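Local coordinates for protein dihydropteroate synthase (Burkholderia cenocepacia, PDB 2Y5S) that probably catalyses the condensation of para-aminobenzoate with 6-hydroxymethyl-7,8-dihydropterin diphosphate to form 7,8-dihydropteroate, a step of folate biosynthesis, at residues E91-R94 / P95-V98; T167-R170 / D171-A175; Q178-D182 / A183-A187. All coordinates share one frame; numbering follows the deposited sequence. Where two conformers were deposited one is given.

In the fold
All three contacts are local and lie in the TIM-barrel fold of the pterin-binding enzymes. Contact 1 is a surface contact at the exit of helix 79-93, on the way to strand 100-103. Contacts 2 and 3 are partly buried and share helix 165-182, their centres about 15 Å apart; contact 3 leads on toward strand 190-193. Contacts 1 and 2 lie on opposite sides of the chain's centre, with about 34 Å between their own centres. Their chemistry follows their place: regular helical bonding with an arginine and an aspartate linked through a water in contact 2, a short 3-10 turn and a bridging water in contact 1, and a glycine-centred Schellman motif in contact 3.

Contact 1 of 3, residues E91-R94 / P95-V98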
loop_
_atom_site.group_PDB
_atom_site.type_symbol
_atom_site.label_atom_id
_atom_site.label_comp_id
_atom_site.label_asym_id
_atom_site.label_seq_id
_atom_site.Cartn_x
_atom_site.Cartn_y
_atom_site.Cartn_z
ATOM N N GLU B 91 -17.656 -12.722 26.184
ATOM C CA GLU B 91 -17.804 -12.339 27.589
ATOM C C GLU B 91 -16.513 -11.690 28.128
ATOM O O GLU B 91 -16.559 -10.626 28.752
ATOM C CB GLU B 91 -18.243 -13.554 28.432
ATOM C CG GLU B 91 -19.635 -14.112 28.047
ATOM C CD GLU B 91 -20.028 -15.401 28.790
ATOM O OE1 GLU B 91 -19.153 -16.068 29.385
ATOM O OE2 GLU B 91 -21.233 -15.750 28.773
ATOM N N ALA B 92 -15.370 -12.306 27.847
ATOM C CA ALA B 92 -14.076 -11.793 28.320
ATOM C C ALA B 92 -13.654 -10.500 27.647
ATOM O O ALA B 92 -12.969 -9.687 28.259
ATOM C CB ALA B 92 -12.977 -12.850 28.148
ATOM N N LEU B 93 -14.043 -10.306 26.385
ATOM C CA LEU B 93 -13.621 -9.128 25.630
ATOM C C LEU B 93 -14.562 -7.919 25.729
ATOM O O LEU B 93 -14.139 -6.803 25.446
ATOM C CB LEU B 93 -13.405 -9.482 24.155
ATOM C CG LEU B 93 -12.249 -10.431 23.839
ATOM C CD1 LEU B 93 -12.276 -10.820 22.356
ATOM C CD2 LEU B 93 -10.905 -9.812 24.202
ATOM N N ARG B 94 -15.823 -8.140 26.108
ATOM C CA ARG B 94 -16.793 -7.042 26.299
ATOM C C ARG B 94 -16.292 -5.864 27.121
ATOM O O ARG B 94 -16.515 -4.719 26.734
ATOM C CB ARG B 94 -18.098 -7.547 26.928
ATOM C CG ARG B 94 -19.214 -7.668 25.947
ATOM C CD ARG B 94 -20.488 -8.135 26.622
ATOM N NE ARG B 94 -21.171 -7.077 27.361
ATOM C CZ ARG B 94 -21.855 -6.074 26.810
ATOM N NH1 ARG B 94 -21.943 -5.953 25.486
ATOM N NH2 ARG B 94 -22.446 -5.178 27.599
ATOM N N PRO B 95 -15.636 -6.133 28.272
ATOM C CA PRO B 95 -15.161 -5.025 29.095
ATOM C C PRO B 95 -14.176 -4.085 28.380
ATOM O O PRO B 95 -14.089 -2.922 28.756
ATOM C CB PRO B 95 -14.497 -5.732 30.286
ATOM C CG PRO B 95 -15.202 -7.020 30.396
ATOM C CD PRO B 95 -15.491 -7.424 28.970
ATOM N N LEU B 96 -13.482 -4.562 27.338
ATOM C CA LEU B 96 -12.501 -3.736 26.634
ATOM C C LEU B 96 -13.100 -2.570 25.816
ATOM O O LEU B 96 -12.364 -1.708 25.349
ATOM C CB LEU B 96 -11.605 -4.603 25.733
ATOM C CG LEU B 96 -10.726 -5.649 26.435
ATOM C CD1 LEU B 96 -9.917 -6.442 25.422
ATOM C CD2 LEU B 96 -9.811 -5.005 27.477
ATOM N N ASN B 97 -14.421 -2.547 25.653
ATOM C CA ASN B 97 -15.105 -1.465 24.947
ATOM C C ASN B 97 -14.539 -1.245 23.542
ATOM O O ASN B 97 -14.197 -0.140 23.169
ATOM C CB ASN B 97 -15.079 -0.176 25.789
ATOM C CG ASN B 97 -15.770 -0.353 27.141
ATOM O OD1 ASN B 97 -16.618 -1.224 27.300
ATOM N ND2 ASN B 97 -15.402 0.471 28.117
ATOM N N VAL B 98 -14.446 -2.340 22.789
ATOM C CA VAL B 98 -14.053 -2.319 21.384
ATOM C C VAL B 98 -15.070 -3.168 20.612
ATOM O O VAL B 98 -15.497 -4.216 21.077
ATOM C CB VAL B 98 -12.599 -2.839 21.173
ATOM C CG1 VAL B 98 -12.436 -4.250 21.697
ATOM C CG2 VAL B 98 -12.201 -2.766 19.716
HETATM O O HOH W 1 -15.393 -4.995 23.763
#
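Pro95 sets the CD edge of its ring against the carbonyls of the last helical turn, CD lying 3.4 Å from Glu91 O and 3.5 Å from Ala92 O. Without an N-H, the proline cannot make the helical bond to Glu91 O four residues back, and its CD abuts that oxygen instead. Leu96 N donates to Leu93 O over 3.0 Å, from above the carbonyl plane (50° out of it), in the pairing of residues i and i+3 that defines a 3-10 turn. The leucine side chains also meet at a slant, with Leu96 CD1 touching Leu93 CD2 at 3.7 Å. They face helix 45-58, where Leu93 packs on Leu49 and Ala52 and Leu96 on Ile56. This turn belongs to a right-handed beta-alpha-beta crossover of the TIM barrel, in which helix 79-93 joins the adjacent parallel strands 62-66 and 100-103. Asn97 N continues the pattern with an almost straight bond of 3.2 Å to Arg94 O (169° at the hydrogen); Arg15 NH1 is a second donor to this oxygen. The guanidinium of Arg94 leaves this turn, NH1 bonding to Gly117 O. At Val98 the chain extends, and its N donates over 3.0 Å to a water that is also hydrogen-bonded to Leu93 O at 2.8 Å, bridging the turn to the chain entering the strand.

Contact 2 of 3, residues T167-R170 / D171-A175; sequences TDVR and DFLAA
Thr167 and Asp171 run alongside each other one helical turn apart, with CG2 of the threonine 3.5 Å from OD2 of the aspartate. Asp171 N donates to Thr167 O at 2.9 Å, the first of four regular alpha-helical i+4 bonds. The threonine methyl is the branch that meets the carboxylate because OG1 is set beside the backbone N and bonds back to Asp164 OD2. Asp168 joins the following turn through its backbone alone, accepting from Phe172 N at 3.1 Å, while its carboxylate OD2 turns back to Gly163 N. Val169 accepts from Leu173 N at 3.0 Å, and the apolar branches of these two residues pack flank to flank, CG1 and CD1 meeting at 3.8 Å. Arg170 accepts from Ala174 N and sends its chain outward from the helix: CG leaves anti to the backbone N (chi1 -174°), and a bend at chi3 (58°) folds the guanidinium back toward the N-terminal end, beside Asp171. A water in the guanidinium plane is held by NH2 at 2.9 Å and donates to Asp171 OD1 at 2.8 Å, so the opposite charges are linked through solvent and not by a direct salt bridge. Arg170 NH1 bonds to Asp215 O, Ala174 packs on Pro218, and Phe172 meets His147 edge-to-face. Helix 165-182 connects the adjacent parallel strands 142-146 and 190-193 as a beta-alpha-beta crossover of the barrel.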
loop_
_atom_site.group_PDB
_atom_site.type_symbol
_atom_site.label_atom_id
_atom_site.label_comp_id
_atom_site.label_asym_id
_atom_site.label_seq_id
_atom_site.Cartn_x
_atom_site.Cartn_y
_atom_site.Cartn_z
ATOM N N THR B 167 -21.944 -6.008 -11.028
ATOM C CA THR B 167 -23.384 -5.777 -11.035
ATOM C C THR B 167 -24.109 -6.888 -10.283
ATOM O O THR B 167 -25.015 -6.611 -9.495
ATOM C CB THR B 167 -23.934 -5.651 -12.472
ATOM O OG1 THR B 167 -23.269 -4.565 -13.129
ATOM C CG2 THR B 167 -25.444 -5.385 -12.468
ATOM N N ASP B 168 -23.699 -8.138 -10.506
ATOM C CA ASP B 168 -24.356 -9.285 -9.852
ATOM C C ASP B 168 -24.159 -9.226 -8.346
ATOM O O ASP B 168 -25.073 -9.533 -7.577
ATOM C CB ASP B 168 -23.797 -10.615 -10.371
ATOM C CG ASP B 168 -24.137 -10.873 -11.833
ATOM O OD1 ASP B 168 -25.119 -10.289 -12.345
ATOM O OD2 ASP B 168 -23.411 -11.672 -12.466
ATOM N N VAL B 169 -22.949 -8.861 -7.919
ATOM C CA VAL B 169 -22.648 -8.764 -6.490
ATOM C C VAL B 169 -23.510 -7.637 -5.882
ATOM O O VAL B 169 -24.142 -7.832 -4.845
ATOM C CB VAL B 169 -21.120 -8.530 -6.236
ATOM C CG1 VAL B 169 -20.848 -7.973 -4.833
ATOM C CG2 VAL B 169 -20.331 -9.830 -6.460
ATOM N N ARG B 170 -23.566 -6.483 -6.553
ATOM C CA ARG B 170 -24.365 -5.355 -6.052
ATOM C C ARG B 170 -25.842 -5.710 -5.900
ATOM O O ARG B 170 -26.443 -5.411 -4.868
ATOM C CB ARG B 170 -24.239 -4.120 -6.943
ATOM C CG ARG B 170 -24.957 -2.913 -6.352
ATOM C CD ARG B 170 -24.829 -1.643 -7.199
ATOM N NE ARG B 170 -25.332 -1.832 -8.545
ATOM C CZ ARG B 170 -24.586 -2.003 -9.639
ATOM N NH1 ARG B 170 -23.250 -2.021 -9.580
ATOM N NH2 ARG B 170 -25.188 -2.173 -10.806
ATOM N N ASP B 171 -26.409 -6.350 -6.911
ATOM C CA ASP B 171 -27.835 -6.714 -6.901
ATOM C C ASP B 171 -28.168 -7.717 -5.806
ATOM O O ASP B 171 -29.227 -7.637 -5.195
ATOM C CB ASP B 171 -28.263 -7.294 -8.257
ATOM C CG ASP B 171 -28.254 -6.265 -9.364
ATOM O OD1 ASP B 171 -28.432 -5.067 -9.075
ATOM O OD2 ASP B 171 -28.087 -6.656 -10.533
ATOM N N PHE B 172 -27.265 -8.662 -5.559
ATOM C CA PHE B 172 -27.463 -9.646 -4.499
ATOM C C PHE B 172 -27.471 -8.952 -3.142
ATOM O O PHE B 172 -28.313 -9.227 -2.288
ATOM C CB PHE B 172 -26.352 -10.696 -4.534
ATOM C CG PHE B 172 -26.284 -11.557 -3.295
ATOM C CD1 PHE B 172 -27.035 -12.724 -3.211
ATOM C CD2 PHE B 172 -25.479 -11.204 -2.222
ATOM C CE1 PHE B 172 -26.982 -13.512 -2.085
ATOM C CE2 PHE B 172 -25.422 -12.005 -1.084
ATOM C CZ PHE B 172 -26.176 -13.157 -1.021
ATOM N N LEU B 173 -26.507 -8.054 -2.943
ATOM C CA LEU B 173 -26.386 -7.325 -1.697
ATOM C C LEU B 173 -27.608 -6.429 -1.503
ATOM O O LEU B 173 -28.106 -6.296 -0.393
ATOM C CB LEU B 173 -25.079 -6.527 -1.662
ATOM C CG LEU B 173 -23.809 -7.397 -1.603
ATOM C CD1 LEU B 173 -22.556 -6.508 -1.799
ATOM C CD2 LEU B 173 -23.713 -8.162 -0.307
ATOM N N ALA B 174 -28.120 -5.861 -2.597
ATOM C CA ALA B 174 -29.330 -5.037 -2.545
ATOM C C ALA B 174 -30.526 -5.849 -2.043
ATOM O O ALA B 174 -31.296 -5.387 -1.195
ATOM C CB ALA B 174 -29.622 -4.446 -3.917
ATOM N N ALA B 175 -30.664 -7.066 -2.562
ATOM C CA ALA B 175 -31.704 -7.981 -2.134
ATOM C C ALA B 175 -31.540 -8.417 -0.674
ATOM O O ALA B 175 -32.533 -8.557 0.050
ATOM C CB ALA B 175 -31.758 -9.209 -3.074
HETATM O O HOH W 2 -28.013 -2.463 -10.129
#

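Contact 3 of 3, residues Q178-D182 / A183-A187; sequences QALRD and AGVAA
Leu180 O and Val185 N form the long backbone bond that closes this turn, 3.1 Å apart with the donor above the carbonyl plane. Inside it, Gly184 N donates to Arg181 O at 2.9 Å, approaching still farther from the plane (64° out of it). Ala183 N divides itself between Ala179 O and Leu180 O, and both of its bonds are weak. Leu180 O is therefore gripped by two amides, only one of them firmly. This is a Schellman motif ending helix 165-182: Gly184 is the first residue to leave helical angles, its phi is positive (103°), and a CB there would be jammed against the carbonyl oxygen of Ala183. The motif turns the chain off the helix and sends it toward strand 190-193, completing a beta-alpha-beta crossover of the TIM barrel. Apolar packing follows the same bend. Val185 lays its CB and CG2 over the Leu180 carbonyl, CG2 3.4 Å from the oxygen; CG1 points anti to the backbone N (chi1 172°), which leaves CG2 on the side facing the helix. Leu180 CB and Val185 CB meet at 4.0 Å, and both residues also pack on Ile190, while Ala183 rests on Ile133 of helix 132-136. Arg181 uses the aliphatic part of its chain here. Arg181 CG comes within 3.4 Å of Val185 O, the CA-H of Arg181 points at the same oxygen, and CD lies against Ala187 CB. Among the polar side-chain links, Gln178 NE2 donates to Asp182 OD1 at 2.6 Å across one turn, with the oxygen in the amide plane but met from above the carboxylate. A water lying in the guanidinium plane of Arg181 accepts a good bond from Ala187 N at 3.0 Å and a weak one from Arg181 NE.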
loop_
_atom_site.group_PDB
_atom_site.type_symbol
_atom_site.label_atom_id
_atom_site.label_comp_id
_atom_site.label_asym_id
_atom_site.label_seq_id
_atom_site.Cartn_x
_atom_site.Cartn_y
_atom_site.Cartn_z
ATOM N N GLN B 178 -32.563 -5.464 1.531
ATOM C CA GLN B 178 -34.011 -5.385 1.498
ATOM C C GLN B 178 -34.647 -6.440 2.406
ATOM O O GLN B 178 -35.601 -6.142 3.134
ATOM C CB GLN B 178 -34.534 -5.567 0.070
ATOM C CG GLN B 178 -36.056 -5.343 -0.072
ATOM C CD GLN B 178 -36.475 -3.933 0.290
ATOM O OE1 GLN B 178 -35.946 -2.969 -0.256
ATOM N NE2 GLN B 178 -37.432 -3.803 1.219
ATOM N N ALA B 179 -34.135 -7.669 2.355
ATOM C CA ALA B 179 -34.703 -8.752 3.157
ATOM C C ALA B 179 -34.551 -8.466 4.643
ATOM O O ALA B 179 -35.467 -8.718 5.421
ATOM C CB ALA B 179 -34.075 -10.098 2.790
ATOM N N LEU B 180 -33.399 -7.937 5.038
ATOM C CA LEU B 180 -33.201 -7.483 6.420
ATOM C C LEU B 180 -34.192 -6.354 6.778
ATOM O O LEU B 180 -34.822 -6.388 7.833
ATOM C CB LEU B 180 -31.759 -7.007 6.645
ATOM C CG LEU B 180 -30.707 -8.114 6.665
ATOM C CD1 LEU B 180 -29.284 -7.525 6.643
ATOM C CD2 LEU B 180 -30.935 -9.012 7.878
ATOM N N ARG B 181 -34.309 -5.360 5.900
ATOM C CA ARG B 181 -35.185 -4.220 6.151
ATOM C C ARG B 181 -36.667 -4.606 6.226
ATOM O O ARG B 181 -37.403 -4.075 7.072
ATOM C CB ARG B 181 -34.952 -3.119 5.121
ATOM C CG ARG B 181 -33.605 -2.408 5.348
ATOM C CD ARG B 181 -33.319 -1.322 4.344
ATOM N NE ARG B 181 -34.372 -0.318 4.328
ATOM C CZ ARG B 181 -35.198 -0.071 3.310
ATOM N NH1 ARG B 181 -35.097 -0.722 2.149
ATOM N NH2 ARG B 181 -36.131 0.861 3.453
ATOM N N ASP B 182 -37.087 -5.542 5.372
ATOM C CA ASP B 182 -38.458 -6.066 5.408
ATOM C C ASP B 182 -38.796 -6.715 6.741
ATOM O O ASP B 182 -39.957 -6.781 7.110
ATOM C CB ASP B 182 -38.680 -7.113 4.319
ATOM C CG ASP B 182 -38.712 -6.525 2.934
ATOM O OD1 ASP B 182 -38.886 -5.299 2.803
ATOM O OD2 ASP B 182 -38.561 -7.300 1.971
ATOM N N ALA B 183 -37.793 -7.232 7.442
ATOM C CA ALA B 183 -38.007 -7.820 8.767
ATOM C C ALA B 183 -37.860 -6.804 9.903
ATOM O O ALA B 183 -37.915 -7.188 11.073
ATOM C CB ALA B 183 -37.050 -8.988 8.977
ATOM N N GLY B 184 -37.673 -5.524 9.571
ATOM C CA GLY B 184 -37.603 -4.445 10.570
ATOM C C GLY B 184 -36.215 -3.898 10.901
ATOM O O GLY B 184 -36.087 -3.011 11.745
ATOM N N VAL B 185 -35.171 -4.410 10.251
ATOM C CA VAL B 185 -33.801 -3.951 10.527
ATOM C C VAL B 185 -33.603 -2.559 9.941
ATOM O O VAL B 185 -33.828 -2.372 8.758
ATOM C CB VAL B 185 -32.742 -4.918 9.929
ATOM C CG1 VAL B 185 -31.312 -4.329 10.038
ATOM C CG2 VAL B 185 -32.817 -6.285 10.618
ATOM N N ALA B 186 -33.202 -1.587 10.767
ATOM C CA ALA B 186 -32.844 -0.255 10.265
ATOM C C ALA B 186 -31.648 -0.338 9.315
ATOM O O ALA B 186 -30.674 -1.059 9.574
ATOM C CB ALA B 186 -32.535 0.716 11.420
ATOM N N ALA B 187 -31.735 0.407 8.215
ATOM C CA ALA B 187 -30.680 0.461 7.194
ATOM C C ALA B 187 -29.308 0.831 7.737
ATOM O O ALA B 187 -28.289 0.375 7.208
ATOM C CB ALA B 187 -31.062 1.444 6.094
HETATM O O HOH W 3 -34.367 1.533 7.209
#